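Local coordinates for protein cytochrome c (Rhodothermus marinus, PDB 3CP5) that binds a covalently attached heme c and probably carries electrons between redox partners, at residues A34-Q39 / A110-E115; D52-G57 / V93-T98. One frame throughout, in Å; residues are numbered along the deposited sequence.

Contact 1 (A34-Q39 / A110-E115)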
loop_
_atom_site.group_PDB
_atom_site.type_symbol
_atom_site.label_atom_id
_atom_site.label_comp_id
_atom_site.label_asym_id
_atom_site.label_seq_id
_atom_site.Cartn_x
_atom_site.Cartn_y
_atom_site.Cartn_z
ATOM N N ALA A 34 9.460 6.065 8.796
ATOM C CA ALA A 34 9.177 6.605 7.467
ATOM C C ALA A 34 10.402 6.624 6.550
ATOM O O ALA A 34 10.285 6.361 5.375
ATOM C CB ALA A 34 8.590 8.009 7.576
ATOM N N GLN A 35 11.586 6.909 7.091
ATOM C CA GLN A 35 12.813 6.870 6.308
ATOM C C GLN A 35 13.109 5.453 5.862
ATOM O O GLN A 35 13.493 5.238 4.714
ATOM C CB GLN A 35 13.996 7.464 7.109
ATOM C CG GLN A 35 15.319 7.504 6.348
ATOM C CD GLN A 35 15.041 8.173 4.984
ATOM O OE1 GLN A 35 14.787 9.384 4.944
ATOM N NE2 GLN A 35 15.063 7.380 3.924
ATOM N N GLN A 36 12.962 4.466 6.733
ATOM C CA GLN A 36 13.115 3.058 6.352
ATOM C C GLN A 36 12.133 2.771 5.234
ATOM O O GLN A 36 12.488 2.157 4.191
ATOM C CB GLN A 36 12.855 2.130 7.539
ATOM C CG GLN A 36 13.094 0.670 7.170
ATOM C CD GLN A 36 12.553 -0.380 8.121
ATOM O OE1 GLN A 36 11.786 -0.133 9.058
ATOM N NE2 GLN A 36 12.961 -1.652 7.906
ATOM N N GLY A 37 10.911 3.192 5.374
ATOM C CA GLY A 37 9.877 3.052 4.350
ATOM C C GLY A 37 10.210 3.653 2.996
ATOM O O GLY A 37 9.906 3.082 1.956
ATOM N N GLU A 38 10.860 4.809 3.021
ATOM C CA GLU A 38 11.303 5.445 1.776
ATOM C C GLU A 38 12.290 4.566 1.006
ATOM O O GLU A 38 12.219 4.380 -0.208
ATOM C CB GLU A 38 11.902 6.804 2.084
ATOM C CG GLU A 38 12.382 7.629 0.921
ATOM C CD GLU A 38 12.817 9.043 1.264
ATOM O OE1 GLU A 38 12.749 9.470 2.425
ATOM O OE2 GLU A 38 13.241 9.742 0.318
ATOM N N GLN A 39 13.279 4.044 1.745
ATOM C CA GLN A 39 14.268 3.147 1.164
ATOM C C GLN A 39 13.575 1.918 0.608
ATOM O O GLN A 39 13.897 1.465 -0.495
ATOM C CB GLN A 39 15.301 2.748 2.205
ATOM C CG GLN A 39 16.113 3.920 2.729
ATOM C CD GLN A 39 16.967 3.477 3.914
ATOM O OE1 GLN A 39 16.754 2.421 4.529
ATOM N NE2 GLN A 39 17.951 4.303 4.209
ATOM N N ALA A 110 6.261 -3.894 5.251
ATOM C CA ALA A 110 5.058 -3.233 4.752
ATOM C C ALA A 110 4.641 -2.104 5.697
ATOM O O ALA A 110 4.209 -1.021 5.259
ATOM C CB ALA A 110 3.937 -4.258 4.565
ATOM N N ARG A 111 4.774 -2.301 7.014
ATOM C CA ARG A 111 4.378 -1.247 7.966
ATOM C C ARG A 111 5.271 -0.022 7.831
ATOM O O ARG A 111 4.804 1.127 7.961
ATOM C CB ARG A 111 4.387 -1.861 9.351
ATOM C CG ARG A 111 3.995 -0.888 10.471
ATOM C CD ARG A 111 2.567 -0.369 10.253
ATOM N NE ARG A 111 2.208 0.676 11.206
ATOM C CZ ARG A 111 2.486 1.984 11.064
ATOM N NH1 ARG A 111 3.128 2.487 10.018
ATOM N NH2 ARG A 111 2.085 2.803 12.021
ATOM N N ALA A 112 6.564 -0.203 7.537
ATOM C CA ALA A 112 7.474 0.919 7.262
ATOM C C ALA A 112 7.078 1.679 6.016
ATOM O O ALA A 112 7.027 2.903 5.972
ATOM C CB ALA A 112 8.926 0.415 7.208
ATOM N N ILE A 113 6.761 0.944 4.930
ATOM C CA ILE A 113 6.297 1.559 3.702
ATOM C C ILE A 113 5.025 2.336 3.954
ATOM O O ILE A 113 4.861 3.471 3.464
ATOM C CB ILE A 113 6.164 0.532 2.550
ATOM C CG1 ILE A 113 7.524 -0.075 2.199
ATOM C CG2 ILE A 113 5.510 1.143 1.339
ATOM C CD1 ILE A 113 7.470 -1.239 1.248
ATOM N N LEU A 114 4.102 1.799 4.770
ATOM C CA LEU A 114 2.879 2.543 5.095
ATOM C C LEU A 114 3.195 3.855 5.815
ATOM O O LEU A 114 2.612 4.883 5.472
ATOM C CB LEU A 114 1.967 1.691 5.981
ATOM C CG LEU A 114 0.687 2.331 6.508
ATOM C CD1 LEU A 114 -0.234 2.698 5.356
ATOM C CD2 LEU A 114 -0.041 1.545 7.549
ATOM N N GLU A 115 4.171 3.855 6.693
ATOM C CA GLU A 115 4.621 5.056 7.372
ATOM C C GLU A 115 5.161 6.102 6.385
ATOM O O GLU A 115 4.855 7.316 6.492
ATOM C CB GLU A 115 5.653 4.767 8.462
ATOM C CG GLU A 115 5.667 5.856 9.500
ATOM C CD GLU A 115 4.568 5.842 10.532
ATOM O OE1 GLU A 115 4.783 6.452 11.603
ATOM O OE2 GLU A 115 3.522 5.203 10.293
#
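The crossing of the N-terminal and C-terminal helices of the cytochrome c fold brings Gly37 of 34-39 against Ala112 and Ile113 of 110-115, on helices 31-44 and 107-123. The two axes pass 6.8 Å apart at a crossing angle of -103°, and the tight spot is Gly37, whose CA stands 3.9 Å from the CA of Ile113. Having no side chain, Gly37 can press its backbone directly on the other helix: its CA lies 3.3 Å from Ala112 O in a CA-H...O contact, which lets the helices come this close. Beside it, the methyl of Ala112 is met by the amide end of Gln36, with OE1 3.4 Å from Ala112 CB. Gln36 gets there because its chain is extended and its CG is anti to the backbone N (chi1 -177°); its NE2 is hydrogen-bonded to Glu108, one turn earlier on the partner helix. At the other end, Glu115 lays CB and CG alongside the backbone of Ala34, CG coming 3.9 Å from Ala34 N. A bend at chi2 (78°) then turns the carboxylate away to a 2.8 Å salt bridge between OE2 and Arg111 NH1; OE2 lies in the guanidinium plane, while NH1 approaches from above the carboxylate plane. Arg118 also pairs with OE2, while OE1 accepts from Asp30 N. The CB of Ile113 is directed away from 34-39, and its side chain reaches the heme and Leu40. Small groups and backbone thus join the helices by close packing, with Ala112 O and the Gln36 amide oxygen as polar atoms, and the carboxylate charge of Glu115 is probably balanced mainly by Arg111 and Arg118 of its own helix.

Contact 2 (D52-G57 / V93-T98); sequences DERFIG and VQEYGT. With HEC (heme c), chain C.
One water molecule is gripped by three oxygens at the edge of the heme pocket: it donates to Ile56 O at 2.7 Å and to Tyr96 O at 2.8 Å, and accepts from Thr98 OG1. It thereby ties the loop 52-57, which follows the CXXCH heme-binding motif of the cytochrome c fold (Cys45 and Cys48, which hold the heme covalently, and the axial ligand His49), to the end of helix 87-96, where Gly97 leaves helical geometry with a positive phi. Tyr96 makes the largest share of the contact. Its CG lies beside the backbone N (chi1 -79°), which sends the ring across to the loop; CD1 comes 3.4 Å from Ile56 O, and CE1 lies 3.6 Å from Gly57 C. The far end of the ring is held by Arg54, whose NE donates a fairly straight hydrogen bond to Tyr96 OH (2.8 Å, 159°), the oxygen lying near the guanidinium plane at its edge. Ring and guanidinium are turned 52° against each other. Over one guanidinium face sits Glu95 OE2, 3.3 Å from Arg54 NH2: a salt bridge of charge alone, since no N-H is aimed at the oxygen. On the heme side, Gly57 CA lies 3.7 Å from heme C2D. Val93 CG2 packs against the propionate carbon CGD, and the same propionate also approaches the main chain of Thr98. Thr98 OG1, the oxygen that donates to the water, meets both Ile56 CG2 and the heme methyl CMD at 3.6 Å.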
loop_
_atom_site.group_PDB
_atom_site.type_symbol
_atom_site.label_atom_id
_atom_site.label_comp_id
_atom_site.label_asym_id
_atom_site.label_seq_id
_atom_site.Cartn_x
_atom_site.Cartn_y
_atom_site.Cartn_z
ATOM N N ASP A 52 3.016 11.146 -7.949
ATOM C CA ASP A 52 2.131 12.182 -8.470
ATOM C C ASP A 52 1.575 11.956 -9.863
ATOM O O ASP A 52 0.964 12.862 -10.440
ATOM C CB ASP A 52 2.837 13.536 -8.371
ATOM C CG ASP A 52 3.225 13.945 -6.974
ATOM O OD1 ASP A 52 2.348 13.969 -6.093
ATOM O OD2 ASP A 52 4.377 14.334 -6.734
ATOM N N GLU A 53 1.809 10.788 -10.408
ATOM C CA GLU A 53 1.198 10.465 -11.700
ATOM C C GLU A 53 1.086 8.961 -11.896
ATOM O O GLU A 53 1.732 8.174 -11.186
ATOM C CB GLU A 53 2.000 11.103 -12.835
ATOM C CG GLU A 53 3.382 10.532 -12.963
ATOM C CD GLU A 53 4.264 11.137 -14.023
ATOM O OE1 GLU A 53 3.863 12.149 -14.644
ATOM O OE2 GLU A 53 5.405 10.643 -14.242
ATOM N N ARG A 54 0.232 8.586 -12.827
ATOM C CA ARG A 54 0.119 7.192 -13.217
ATOM C C ARG A 54 1.409 6.752 -13.884
ATOM O O ARG A 54 2.109 7.541 -14.539
ATOM C CB ARG A 54 -1.005 6.979 -14.234
ATOM C CG ARG A 54 -2.320 7.515 -13.801
ATOM C CD ARG A 54 -3.470 7.150 -14.732
ATOM N NE ARG A 54 -4.604 6.932 -13.832
ATOM C CZ ARG A 54 -5.756 7.553 -13.740
ATOM N NH1 ARG A 54 -6.072 8.551 -14.552
ATOM N NH2 ARG A 54 -6.639 7.162 -12.813
ATOM N N PHE A 55 1.714 5.481 -13.720
ATOM C CA PHE A 55 2.849 4.849 -14.384
ATOM C C PHE A 55 2.468 3.426 -14.794
ATOM O O PHE A 55 1.501 3.268 -15.520
ATOM C CB PHE A 55 4.071 4.930 -13.447
ATOM C CG PHE A 55 5.391 4.606 -14.094
ATOM C CD1 PHE A 55 5.792 5.331 -15.240
ATOM C CD2 PHE A 55 6.241 3.637 -13.638
ATOM C CE1 PHE A 55 6.986 5.045 -15.881
ATOM C CE2 PHE A 55 7.415 3.337 -14.325
ATOM C CZ PHE A 55 7.785 4.026 -15.431
ATOM N N ILE A 56 3.121 2.386 -14.344
ATOM C CA ILE A 56 2.625 1.030 -14.580
ATOM C C ILE A 56 1.431 0.782 -13.696
ATOM O O ILE A 56 0.460 0.170 -14.126
ATOM C CB ILE A 56 3.741 -0.012 -14.399
ATOM C CG1 ILE A 56 4.819 0.164 -15.475
ATOM C CG2 ILE A 56 3.182 -1.430 -14.343
ATOM C CD1 ILE A 56 6.127 -0.552 -15.243
ATOM N N GLY A 57 1.491 1.304 -12.483
ATOM C CA GLY A 57 0.343 1.288 -11.583
ATOM C C GLY A 57 -0.102 2.697 -11.240
ATOM O O GLY A 57 0.494 3.694 -11.698
ATOM N N VAL A 93 -7.124 -3.748 -11.737
ATOM C CA VAL A 93 -6.519 -4.644 -12.734
ATOM C C VAL A 93 -7.174 -4.441 -14.085
ATOM O O VAL A 93 -6.486 -4.455 -15.124
ATOM C CB VAL A 93 -6.627 -6.127 -12.305
ATOM C CG1 VAL A 93 -6.230 -7.046 -13.434
ATOM C CG2 VAL A 93 -5.756 -6.411 -11.100
ATOM N N GLN A 94 -8.507 -4.273 -14.156
ATOM C CA GLN A 94 -9.161 -4.000 -15.423
ATOM C C GLN A 94 -8.607 -2.712 -16.009
ATOM O O GLN A 94 -8.393 -2.598 -17.239
ATOM C CB GLN A 94 -10.676 -3.899 -15.175
ATOM C CG GLN A 94 -11.494 -3.465 -16.381
ATOM C CD GLN A 94 -12.963 -3.313 -15.972
ATOM O OE1 GLN A 94 -13.286 -2.453 -15.159
ATOM N NE2 GLN A 94 -13.755 -4.195 -16.534
ATOM N N GLU A 95 -8.385 -1.680 -15.205
ATOM C CA GLU A 95 -7.840 -0.434 -15.731
ATOM C C GLU A 95 -6.398 -0.488 -16.167
ATOM O O GLU A 95 -6.061 0.133 -17.197
ATOM C CB GLU A 95 -8.011 0.650 -14.660
ATOM C CG GLU A 95 -7.573 2.032 -15.038
ATOM C CD GLU A 95 -7.824 3.105 -13.995
ATOM O OE1 GLU A 95 -8.545 2.808 -13.019
ATOM O OE2 GLU A 95 -7.331 4.239 -14.148
ATOM N N TYR A 96 -5.530 -1.142 -15.419
ATOM C CA TYR A 96 -4.099 -1.057 -15.596
ATOM C C TYR A 96 -3.535 -2.205 -16.374
ATOM O O TYR A 96 -2.458 -2.060 -16.968
ATOM C CB TYR A 96 -3.396 -0.930 -14.231
ATOM C CG TYR A 96 -3.528 0.511 -13.766
ATOM C CD1 TYR A 96 -2.622 1.496 -14.106
ATOM C CD2 TYR A 96 -4.601 0.920 -12.992
ATOM C CE1 TYR A 96 -2.771 2.802 -13.676
ATOM C CE2 TYR A 96 -4.743 2.242 -12.569
ATOM C CZ TYR A 96 -3.822 3.207 -12.904
ATOM O OH TYR A 96 -3.942 4.518 -12.516
ATOM N N GLY A 97 -4.214 -3.329 -16.365
ATOM C CA GLY A 97 -3.868 -4.478 -17.204
ATOM C C GLY A 97 -2.856 -5.411 -16.599
ATOM O O GLY A 97 -3.004 -6.625 -16.402
ATOM N N THR A 98 -1.708 -4.892 -16.243
ATOM C CA THR A 98 -0.738 -5.741 -15.544
ATOM C C THR A 98 -1.128 -5.948 -14.083
ATOM O O THR A 98 -1.960 -5.233 -13.521
ATOM C CB THR A 98 0.626 -5.077 -15.692
ATOM O OG1 THR A 98 0.591 -3.851 -14.987
ATOM C CG2 THR A 98 0.897 -4.861 -17.170
HETATM FE FE HEC C . 1.357 -1.648 -6.591
HETATM C CHA HEC C . -1.972 -1.125 -7.172
HETATM C CHB HEC C . 1.062 -0.257 -3.494
HETATM C CHC HEC C . 4.611 -2.509 -5.930
HETATM C CHD HEC C . 1.794 -2.488 -9.842
HETATM N NA HEC C . -0.141 -0.838 -5.569
HETATM C C1A HEC C . -1.488 -0.746 -5.928
HETATM C C2A HEC C . -2.247 -0.243 -4.810
HETATM C C3A HEC C . -1.405 0.027 -3.802
HETATM C C4A HEC C . -0.088 -0.377 -4.273
HETATM C CMA HEC C . -1.723 0.618 -2.411
HETATM C CAA HEC C . -3.750 0.126 -4.815
HETATM C CBA HEC C . -4.011 1.587 -5.187
HETATM C CGA HEC C . -5.444 2.013 -4.971
HETATM O O1A HEC C . -5.805 3.124 -5.482
HETATM O O2A HEC C . -6.196 1.296 -4.259
HETATM N NB HEC C . 2.621 -1.390 -5.065
HETATM C C1B HEC C . 2.333 -0.671 -3.921
HETATM C C2B HEC C . 3.496 -0.648 -3.074
HETATM C C3B HEC C . 4.494 -1.345 -3.690
HETATM C C4B HEC C . 3.931 -1.807 -4.942
HETATM C CMB HEC C . 3.523 0.095 -1.715
HETATM C CAB HEC C . 5.869 -1.746 -3.119
HETATM C CBB HEC C . 5.804 -2.486 -1.916
HETATM N NC HEC C . 2.867 -2.421 -7.645
HETATM C C1C HEC C . 4.150 -2.754 -7.211
HETATM C C2C HEC C . 4.940 -3.284 -8.303
HETATM C C3C HEC C . 4.170 -3.280 -9.402
HETATM C C4C HEC C . 2.907 -2.694 -9.016
HETATM C CMC HEC C . 6.440 -3.523 -8.186
HETATM C CAC HEC C . 4.588 -3.516 -10.885
HETATM C CBC HEC C . 5.150 -4.802 -11.111
HETATM N ND HEC C . 0.136 -1.786 -8.168
HETATM C C1D HEC C . 0.521 -2.139 -9.456
HETATM C C2D HEC C . -0.648 -2.085 -10.337
HETATM C C3D HEC C . -1.702 -1.814 -9.558
HETATM C C4D HEC C . -1.193 -1.548 -8.227
HETATM C CMD HEC C . -0.536 -2.438 -11.845
HETATM C CAD HEC C . -3.199 -1.770 -9.915
HETATM C CBD HEC C . -3.843 -3.148 -9.624
HETATM C CGD HEC C . -3.202 -4.197 -10.503
HETATM O O1D HEC C . -2.584 -5.160 -9.964
HETATM O O2D HEC C . -3.328 -4.000 -11.771
HETATM O O HOH W 1 0.170 -1.465 -16.202
#

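Overall arrangement
Contact 1 is a buried helix crossing and contact 2 a surface junction between a loop and a helix end; they lie on opposite sides of the chain's centre, about 22 Å apart between centres, and do not touch. They share no helix, although helix 87-96 of contact 2 is followed in the chain by helix 107-123 of contact 1. Both reach the heme: 110-115 through one isoleucine side chain, 52-57 and 93-98 through several residues. Chemistry follows place. The buried crossing is joined by close packing of small groups, backbone, the Gln36 side chain and the aliphatic part of Glu115, whereas the surface junction relies on a shared water, an arginine-tyrosine hydrogen bond and a looser charge pair.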